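Long-range contacts in glycoside Hydrolase (PDB 5T3B), which probably hydrolyses glycosidic bonds in polysaccharides as a family 50 glycoside hydrolase of a gut Bacteroides: residues E78-V83 with Q155-G160; N106-S111 with E428-V433; E395-D400 with D445-M450. One frame throughout, in Å; residues are numbered along the deposited sequence. Where two conformers were deposited one is given.

Overall arrangement
Of the three contacts, only 1 and 3 touch. Interactions 1 and 2 have centres 23 Å apart and nearest atoms about 10 Å apart; interactions 2 and 3 lie on opposite sides of the chain's centre, 34 Å between centres. Interactions 1 and 3, with centres 27 Å apart, adjoin: Phe156 CE1 lies 3.7 Å from Met450 CE in one of the two conformers of Met450, so that touch is tentative. Strand 432-437 leads from interaction 2, which includes its first residues, toward interaction 3, since the loop that follows it carries 445-450. A 1,2-ethanediol molecule, probably from the crystallisation liquor, sits about 4 Å from the side chain of Thr397 in interaction 3.

Interaction 1 of 3, residues E78-V83 with Q155-G160; sequences EYLQSV and QFSEIG
The carbonyl oxygen of Tyr79, the residue whose ring meets Ser157 and Gly160, is gripped twice from within its own segment: Ser82 OG binds Tyr79 O at 2.7 Å, in the carbonyl plane and on a lone pair, and Ser82 N binds the same oxygen at 2.8 Å. The Tyr79 ring is sent across the contact with CG anti to the backbone N (chi1 174°). Its CE2 edge takes Ser157 O near the ring plane at 3.5 Å, while Gly160 CA approaches CE2 obliquely at 3.8 Å. Beyond the ring, the Tyr79 hydroxyl is hydrogen-bonded to His162 and Arg124, and Trp470 stacks on the ring. Leu80 adds a methyl: its CD2 lies 3.6 Å from Ser157 O, which therefore has carbon neighbours from two residues besides its bond from Gly160 N, 3.0 Å away. The Ser157 hydroxyl turns back to Lys154 O in its own helix. Leu80 CD1 only grazes the aliphatic part of Glu158, whose carboxylate pairs with Lys154. Gly160 has a positive phi (77°), which favours glycine, and closes helix 145-158 in a Schellman motif, against which Tyr79 and Leu80 of helix 76-82 are packed.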
loop_
_atom_site.group_PDB
_atom_site.type_symbol
_atom_site.label_atom_id
_atom_site.label_comp_id
_atom_site.label_asym_id
_atom_site.label_seq_id
_atom_site.Cartn_x
_atom_site.Cartn_y
_atom_site.Cartn_z
ATOM N N GLU A 78 13.180 23.751 5.955
ATOM C CA GLU A 78 14.285 22.833 6.148
ATOM C C GLU A 78 14.039 21.557 5.369
ATOM O O GLU A 78 14.930 21.024 4.717
ATOM C CB GLU A 78 14.529 22.539 7.663
ATOM C CG GLU A 78 15.060 23.694 8.528
ATOM C CD GLU A 78 15.174 23.345 10.011
ATOM O OE1 GLU A 78 14.900 22.179 10.418
ATOM O OE2 GLU A 78 15.577 24.311 10.721
ATOM N N TYR A 79 12.844 21.037 5.478
ATOM C CA TYR A 79 12.541 19.802 4.738
ATOM C C TYR A 79 12.677 19.949 3.238
ATOM O O TYR A 79 13.369 19.191 2.551
ATOM C CB TYR A 79 11.100 19.347 5.031
ATOM C CG TYR A 79 10.729 18.161 4.177
ATOM C CD1 TYR A 79 11.430 16.968 4.337
ATOM C CD2 TYR A 79 9.773 18.250 3.185
ATOM C CE1 TYR A 79 11.173 15.862 3.525
ATOM C CE2 TYR A 79 9.506 17.160 2.375
ATOM C CZ TYR A 79 10.230 15.976 2.537
ATOM O OH TYR A 79 9.992 14.903 1.689
ATOM N N LEU A 80 12.018 21.001 2.719
ATOM C CA LEU A 80 12.016 21.163 1.256
ATOM C C LEU A 80 13.401 21.441 0.689
ATOM O O LEU A 80 13.666 21.064 -0.462
ATOM C CB LEU A 80 10.964 22.200 0.809
ATOM C CG LEU A 80 9.522 21.724 1.090
ATOM C CD1 LEU A 80 8.643 22.954 0.888
ATOM C CD2 LEU A 80 9.042 20.546 0.224
ATOM N N GLN A 81 14.297 22.001 1.478
ATOM C CA GLN A 81 15.668 22.172 1.051
ATOM C C GLN A 81 16.499 20.895 1.034
ATOM O O GLN A 81 17.566 20.890 0.413
ATOM C CB GLN A 81 16.403 23.268 1.903
ATOM C CG GLN A 81 15.804 24.658 1.725
ATOM C CD GLN A 81 16.813 25.727 1.901
ATOM O OE1 GLN A 81 16.981 26.562 1.037
ATOM N NE2 GLN A 81 17.555 25.649 2.980
ATOM N N SER A 82 15.986 19.828 1.688
ATOM C CA SER A 82 16.738 18.565 1.815
ATOM C C SER A 82 16.390 17.501 0.809
ATOM O O SER A 82 17.110 16.510 0.686
ATOM C CB SER A 82 16.532 17.970 3.194
ATOM O OG SER A 82 15.244 17.430 3.426
ATOM N N VAL A 83 15.300 17.745 0.084
ATOM C CA VAL A 83 14.797 16.823 -0.891
ATOM C C VAL A 83 14.714 17.422 -2.277
ATOM O O VAL A 83 14.632 18.658 -2.414
ATOM C CB VAL A 83 13.456 16.168 -0.477
ATOM C CG1 VAL A 83 13.572 15.327 0.777
ATOM C CG2 VAL A 83 12.371 17.214 -0.354
ATOM N N GLN A 155 0.678 21.454 -1.042
ATOM C CA GLN A 155 0.133 21.125 0.274
ATOM C C GLN A 155 0.771 19.791 0.791
ATOM O O GLN A 155 1.199 19.704 1.940
ATOM C CB GLN A 155 -1.401 21.009 0.175
ATOM C CG GLN A 155 -2.151 20.552 1.370
ATOM C CD GLN A 155 -3.640 20.470 1.055
ATOM O OE1 GLN A 155 -4.032 19.667 0.224
ATOM N NE2 GLN A 155 -4.453 21.325 1.643
ATOM N N PHE A 156 0.773 18.804 -0.087
ATOM C CA PHE A 156 1.282 17.521 0.280
ATOM C C PHE A 156 2.797 17.581 0.503
ATOM O O PHE A 156 3.287 17.025 1.490
ATOM C CB PHE A 156 0.964 16.463 -0.797
ATOM C CG PHE A 156 -0.454 16.092 -0.983
ATOM C CD1 PHE A 156 -1.480 16.538 -0.183
ATOM C CD2 PHE A 156 -0.803 15.358 -2.042
ATOM C CE1 PHE A 156 -2.766 16.170 -0.408
ATOM C CE2 PHE A 156 -2.106 14.961 -2.276
ATOM C CZ PHE A 156 -3.087 15.374 -1.440
ATOM N N SER A 157 3.546 18.225 -0.419
ATOM C CA SER A 157 4.968 18.306 -0.214
ATOM C C SER A 157 5.396 18.943 1.086
ATOM O O SER A 157 6.393 18.551 1.692
ATOM C CB SER A 157 5.663 19.011 -1.406
ATOM O OG SER A 157 5.377 20.375 -1.401
ATOM N N GLU A 158 4.644 19.918 1.506
ATOM C CA GLU A 158 4.952 20.600 2.775
ATOM C C GLU A 158 4.819 19.694 3.983
ATOM O O GLU A 158 5.431 19.979 5.028
ATOM C CB GLU A 158 4.039 21.839 2.949
ATOM C CG GLU A 158 4.390 22.936 1.966
ATOM C CD GLU A 158 3.279 24.008 1.860
ATOM O OE1 GLU A 158 2.115 23.779 2.371
ATOM O OE2 GLU A 158 3.548 25.053 1.257
ATOM N N ILE A 159 3.999 18.636 3.859
ATOM C CA ILE A 159 3.746 17.654 4.908
ATOM C C ILE A 159 4.634 16.400 4.633
ATOM O O ILE A 159 4.599 15.442 5.381
ATOM C CB ILE A 159 2.198 17.245 4.915
ATOM C CG1 ILE A 159 1.310 18.483 5.221
ATOM C CG2 ILE A 159 1.841 16.101 5.945
ATOM C CD1 ILE A 159 -0.128 18.205 4.739
ATOM N N GLY A 160 5.464 16.434 3.596
ATOM C CA GLY A 160 6.348 15.313 3.246
ATOM C C GLY A 160 5.678 14.144 2.561
ATOM O O GLY A 160 6.243 13.043 2.581
#

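Interaction 2 of 3, residues N106-S111 with E428-V433; sequences NSNGRS and EAKNCV
A beta hairpin with a type I turn and a G1 bulge, Asn106 to Arg110, meets a second type I turn, Ala429 to Cys432, which leads into strand 432-437. Gly109 takes the bulge position, where its backbone angles call for glycine, and Asn106 OD1 steadies the loop by accepting Arg110 N at 2.9 Å, the donor lying above the carbonyl plane. Across the contact, Ser111 N donates to Lys430 O at 2.9 Å in a nearly straight bond (164°), and Arg110 CA adds a CA-H...O contact to that same oxygen. In one of its two conformers, Lys430 runs extended beyond CG until its NZ reaches Asn108 O at 3.1 Å. The Arg110 chain crosses Lys430 at about a right angle, its bend at chi3 (-70°) laying the guanidinium with one face 3.8 Å from Lys430 CA, which sits over the centre of the group. Two waters lie at the guanidinium edge and accept from NH1; the second, 2.9 Å from Arg110 NH1, also donates to Ser111 O and Cys432 O and so ties the two segments together. Arg110 NE pairs with Asp480, and NH2 reaches Leu427 O. A leucine in place of Arg110 would probably leave Asp480 without this charged mate and both waters without their NH1 donor. Farther along, Ser111 CB packs on Val433 CG1 at 3.8 Å. Helix 472-480 borders the contact, Ile476 at Arg110, Phe479 at Glu428 and Asp480 at Lys430, while Val433 joins strands 120-126 and 385-394 by backbone bonds to Val123 and Phe385.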
loop_
_atom_site.group_PDB
_atom_site.type_symbol
_atom_site.label_atom_id
_atom_site.label_comp_id
_atom_site.label_asym_id
_atom_site.label_seq_id
_atom_site.Cartn_x
_atom_site.Cartn_y
_atom_site.Cartn_z
ATOM N N ASN A 106 20.761 -1.195 -0.505
ATOM C CA ASN A 106 22.049 -0.639 -0.018
ATOM C C ASN A 106 22.838 -1.733 0.671
ATOM O O ASN A 106 22.370 -2.893 0.836
ATOM C CB ASN A 106 21.891 0.668 0.860
ATOM C CG ASN A 106 21.370 0.434 2.233
ATOM O OD1 ASN A 106 21.341 -0.714 2.706
ATOM N ND2 ASN A 106 20.875 1.575 2.924
ATOM N N SER A 107 24.055 -1.386 1.103
ATOM C CA SER A 107 24.960 -2.396 1.630
ATOM C C SER A 107 24.633 -2.942 2.971
ATOM O O SER A 107 25.146 -3.984 3.352
ATOM C CB SER A 107 26.374 -1.835 1.693
ATOM O OG SER A 107 26.597 -0.674 2.518
ATOM N N ASN A 108 23.744 -2.282 3.663
ATOM C CA ASN A 108 23.259 -2.798 4.918
ATOM C C ASN A 108 21.919 -3.486 4.803
ATOM O O ASN A 108 21.354 -3.884 5.824
ATOM C CB ASN A 108 23.339 -1.801 6.036
ATOM C CG ASN A 108 22.612 -0.547 5.789
ATOM O OD1 ASN A 108 23.233 0.495 5.317
ATOM N ND2 ASN A 108 21.351 -0.532 6.294
ATOM N N GLY A 109 21.511 -3.812 3.576
ATOM C CA GLY A 109 20.416 -4.721 3.401
ATOM C C GLY A 109 19.119 -3.887 3.400
ATOM O O GLY A 109 18.061 -4.472 3.569
ATOM N N ARG A 110 19.171 -2.570 3.212
ATOM C CA ARG A 110 17.929 -1.777 3.081
ATOM C C ARG A 110 17.574 -1.541 1.658
ATOM O O ARG A 110 18.401 -1.081 0.893
ATOM C CB ARG A 110 18.019 -0.521 3.839
ATOM C CG ARG A 110 16.712 0.312 3.691
ATOM C CD ARG A 110 16.677 1.476 4.577
ATOM N NE ARG A 110 16.541 1.098 5.926
ATOM C CZ ARG A 110 15.400 1.121 6.606
ATOM N NH1 ARG A 110 14.229 1.303 5.995
ATOM N NH2 ARG A 110 15.400 0.875 7.892
ATOM N N SER A 111 16.319 -1.804 1.341
ATOM C CA SER A 111 15.804 -1.529 0.027
ATOM C C SER A 111 15.342 -0.056 -0.101
ATOM O O SER A 111 14.841 0.522 0.833
ATOM C CB SER A 111 14.608 -2.452 -0.296
ATOM O OG SER A 111 14.947 -3.797 -0.389
ATOM N N GLU A 428 11.598 0.722 10.791
ATOM C CA GLU A 428 12.560 -0.268 11.224
ATOM C C GLU A 428 12.691 -1.465 10.293
ATOM O O GLU A 428 13.673 -2.221 10.389
ATOM C CB GLU A 428 12.219 -0.764 12.633
ATOM C CG GLU A 428 12.301 0.289 13.686
ATOM C CD GLU A 428 12.464 -0.275 15.074
ATOM O OE1 GLU A 428 13.562 -0.789 15.408
ATOM O OE2 GLU A 428 11.498 -0.184 15.808
ATOM N N ALA A 429 11.726 -1.665 9.433
ATOM C CA ALA A 429 11.763 -2.766 8.488
ATOM C C ALA A 429 12.592 -2.362 7.274
ATOM O O ALA A 429 12.136 -1.558 6.432
ATOM C CB ALA A 429 10.355 -3.186 8.054
ATOM N N LYS A 430 13.773 -2.944 7.123
ATOM C CA LYS A 430 14.675 -2.593 6.035
ATOM C C LYS A 430 14.165 -3.017 4.670
ATOM O O LYS A 430 14.629 -2.509 3.642
ATOM C CB LYS A 430 16.029 -3.217 6.277
ATOM C CG LYS A 430 16.776 -2.673 7.472
ATOM C CD LYS A 430 18.235 -3.144 7.479
ATOM C CE LYS A 430 18.825 -3.269 8.870
ATOM N NZ LYS A 430 20.161 -3.832 8.652
ATOM N N ASN A 431 13.188 -3.931 4.674
ATOM C CA ASN A 431 12.517 -4.352 3.473
ATOM C C ASN A 431 11.241 -3.582 3.137
ATOM O O ASN A 431 10.582 -3.921 2.143
ATOM C CB ASN A 431 12.190 -5.870 3.486
ATOM C CG ASN A 431 11.384 -6.291 4.680
ATOM O OD1 ASN A 431 11.613 -5.850 5.819
ATOM N ND2 ASN A 431 10.512 -7.262 4.450
ATOM N N CYS A 432 10.930 -2.532 3.909
ATOM C CA CYS A 432 9.783 -1.680 3.570
ATOM C C CYS A 432 10.287 -0.410 2.903
ATOM O O CYS A 432 11.140 0.262 3.504
ATOM C CB CYS A 432 9.017 -1.336 4.845
ATOM S SG CYS A 432 7.609 -0.234 4.549
ATOM N N VAL A 433 9.791 -0.118 1.708
ATOM C CA VAL A 433 10.227 1.051 0.983
ATOM C C VAL A 433 9.291 2.274 1.154
ATOM O O VAL A 433 9.584 3.308 0.589
ATOM C CB VAL A 433 10.387 0.764 -0.523
ATOM C CG1 VAL A 433 11.576 -0.138 -0.745
ATOM C CG2 VAL A 433 9.147 0.214 -1.176
HETATM O O HOH W 1 11.204 1.311 6.101
HETATM O O HOH W 2 13.617 1.563 3.186
#

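Interaction 3 of 3, residues E395-D400 with D445-M450; sequences EDTKLD and DCNKGM
Two carboxylates of like charge share a water: Asp400 OD2 and Asp445 OD2 stand only 3.9 Å apart, and one water donates to both, 2.7 Å from Asp400 OD2 and 2.8 Å from Asp445 OD2. The side chains run side by side and point the same way, yet their carboxylate planes are turned 79° against each other. Repulsion between the two negative charges is likely to be eased by that bridge, and Asp400 OD1 has a further bond with Ser402 OG. Nearer the backbone, Asp400 CB lies 3.3 Å from Asp445 O. Leu399 carries the apolar part. With CG anti to the carbonyl carbon (chi1 -62°), it sends CD1 against the peptide between Cys446 and Asn447, 3.7 Å from Cys446 C. Thr397 meets the Asn447 side chain with its methyl, Thr397 CG2 lying 3.6 Å from Asn447 CG, and its hydroxyl is turned to backbone partners: OG1 accepts Leu399 N at 3.3 Å in a straight bond (166°), forming an ST turn, and is also bonded to Gly394 O. Asn447 is the centre of an inverse gamma turn, closed by a weak bond from Lys448 N to Cys446 O. The contact thus joins two loops, the one after strand 385-394 and the one between strand 432-437 and helix 459-469. Gln412 and Arg415 of helix 412-427 border it at Thr397 and Asn447 respectively, Tyr458 touches both residues, and Cys446 rests on Lys393 of strand 385-394.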
loop_
_atom_site.group_PDB
_atom_site.type_symbol
_atom_site.label_atom_id
_atom_site.label_comp_id
_atom_site.label_asym_id
_atom_site.label_seq_id
_atom_site.Cartn_x
_atom_site.Cartn_y
_atom_site.Cartn_z
ATOM N N GLU A 395 -12.800 9.933 16.798
ATOM C CA GLU A 395 -14.129 10.009 17.396
ATOM C C GLU A 395 -14.622 11.450 17.536
ATOM O O GLU A 395 -15.820 11.717 17.438
ATOM C CB GLU A 395 -14.081 9.319 18.766
ATOM C CG GLU A 395 -15.376 9.387 19.543
ATOM C CD GLU A 395 -15.253 8.608 20.879
ATOM O OE1 GLU A 395 -14.446 9.059 21.756
ATOM O OE2 GLU A 395 -16.005 7.620 21.072
ATOM N N ASP A 396 -13.680 12.368 17.680
ATOM C CA ASP A 396 -13.972 13.783 17.806
ATOM C C ASP A 396 -14.712 14.387 16.651
ATOM O O ASP A 396 -15.368 15.422 16.782
ATOM C CB ASP A 396 -12.673 14.638 18.072
ATOM C CG ASP A 396 -11.596 14.548 16.986
ATOM O OD1 ASP A 396 -11.654 13.715 16.071
ATOM O OD2 ASP A 396 -10.595 15.425 17.072
ATOM N N THR A 397 -14.647 13.764 15.499
ATOM C CA THR A 397 -15.372 14.236 14.329
ATOM C C THR A 397 -16.871 14.056 14.466
ATOM O O THR A 397 -17.640 14.656 13.705
ATOM C CB THR A 397 -14.869 13.529 13.056
ATOM O OG1 THR A 397 -15.233 12.138 13.100
ATOM C CG2 THR A 397 -13.426 13.799 12.766
ATOM N N LYS A 398 -17.257 13.112 15.324
ATOM C CA LYS A 398 -18.651 12.754 15.552
ATOM C C LYS A 398 -19.318 12.068 14.358
ATOM O O LYS A 398 -20.526 11.831 14.324
ATOM C CB LYS A 398 -19.500 13.892 16.110
ATOM C CG LYS A 398 -18.845 14.454 17.433
ATOM C CD LYS A 398 -19.686 15.462 18.171
ATOM C CE LYS A 398 -18.870 16.138 19.268
ATOM N NZ LYS A 398 -18.808 15.184 20.391
ATOM N N LEU A 399 -18.470 11.677 13.381
ATOM C CA LEU A 399 -18.969 10.961 12.238
ATOM C C LEU A 399 -19.373 9.517 12.606
ATOM O O LEU A 399 -18.848 8.944 13.563
ATOM C CB LEU A 399 -17.953 10.971 11.126
ATOM C CG LEU A 399 -17.596 12.342 10.571
ATOM C CD1 LEU A 399 -16.419 12.289 9.587
ATOM C CD2 LEU A 399 -18.768 13.021 9.919
ATOM N N ASP A 400 -20.236 8.913 11.825
ATOM C CA ASP A 400 -20.673 7.503 11.955
ATOM C C ASP A 400 -19.477 6.619 12.261
ATOM O O ASP A 400 -19.409 5.964 13.306
ATOM C CB ASP A 400 -21.460 7.113 10.706
ATOM C CG ASP A 400 -21.688 5.636 10.464
ATOM O OD1 ASP A 400 -21.140 4.758 11.211
ATOM O OD2 ASP A 400 -22.452 5.354 9.504
ATOM N N ASP A 445 -19.496 10.265 5.918
ATOM C CA ASP A 445 -19.833 9.708 7.203
ATOM C C ASP A 445 -18.731 8.899 7.864
ATOM O O ASP A 445 -18.991 8.085 8.776
ATOM C CB ASP A 445 -21.073 8.866 7.095
ATOM C CG ASP A 445 -20.935 7.715 6.165
ATOM O OD1 ASP A 445 -19.831 7.535 5.515
ATOM O OD2 ASP A 445 -21.935 6.962 5.956
ATOM N N CYS A 446 -17.465 9.159 7.505
ATOM C CA CYS A 446 -16.388 8.401 8.167
ATOM C C CYS A 446 -15.071 9.164 8.083
ATOM O O CYS A 446 -14.685 9.563 6.972
ATOM C CB CYS A 446 -16.260 6.997 7.589
ATOM S SG CYS A 446 -15.127 5.971 8.558
ATOM N N ASN A 447 -14.360 9.242 9.175
ATOM C CA ASN A 447 -13.109 9.963 9.284
ATOM C C ASN A 447 -11.913 9.125 8.783
ATOM O O ASN A 447 -11.059 8.777 9.588
ATOM C CB ASN A 447 -12.904 10.511 10.674
ATOM C CG ASN A 447 -11.671 11.370 10.791
ATOM O OD1 ASN A 447 -11.276 12.128 9.818
ATOM N ND2 ASN A 447 -11.066 11.350 11.918
ATOM N N LYS A 448 -11.903 8.881 7.482
ATOM C CA LYS A 448 -10.777 8.204 6.826
ATOM C C LYS A 448 -9.767 9.167 6.268
ATOM O O LYS A 448 -8.709 8.764 5.850
ATOM C CB LYS A 448 -11.304 7.316 5.696
ATOM C CG LYS A 448 -12.229 6.192 6.111
ATOM C CD LYS A 448 -12.843 5.463 4.926
ATOM C CE LYS A 448 -13.779 4.391 5.357
ATOM N NZ LYS A 448 -14.661 3.922 4.198
ATOM N N GLY A 449 -10.041 10.459 6.291
ATOM C CA GLY A 449 -9.229 11.360 5.516
ATOM C C GLY A 449 -8.150 12.096 6.244
ATOM O O GLY A 449 -8.220 12.307 7.457
ATOM N N MET A 450 -7.155 12.539 5.476
ATOM C CA MET A 450 -6.238 13.573 5.935
ATOM C C MET A 450 -6.917 14.967 5.873
ATOM O O MET A 450 -6.558 15.858 6.655
ATOM C CB MET A 450 -4.963 13.576 5.088
ATOM C CG MET A 450 -3.831 14.399 5.638
ATOM S SD MET A 450 -2.282 14.385 4.751
ATOM C CE MET A 450 -2.742 15.084 3.180
HETATM O O HOH W 3 -23.859 7.027 8.005
#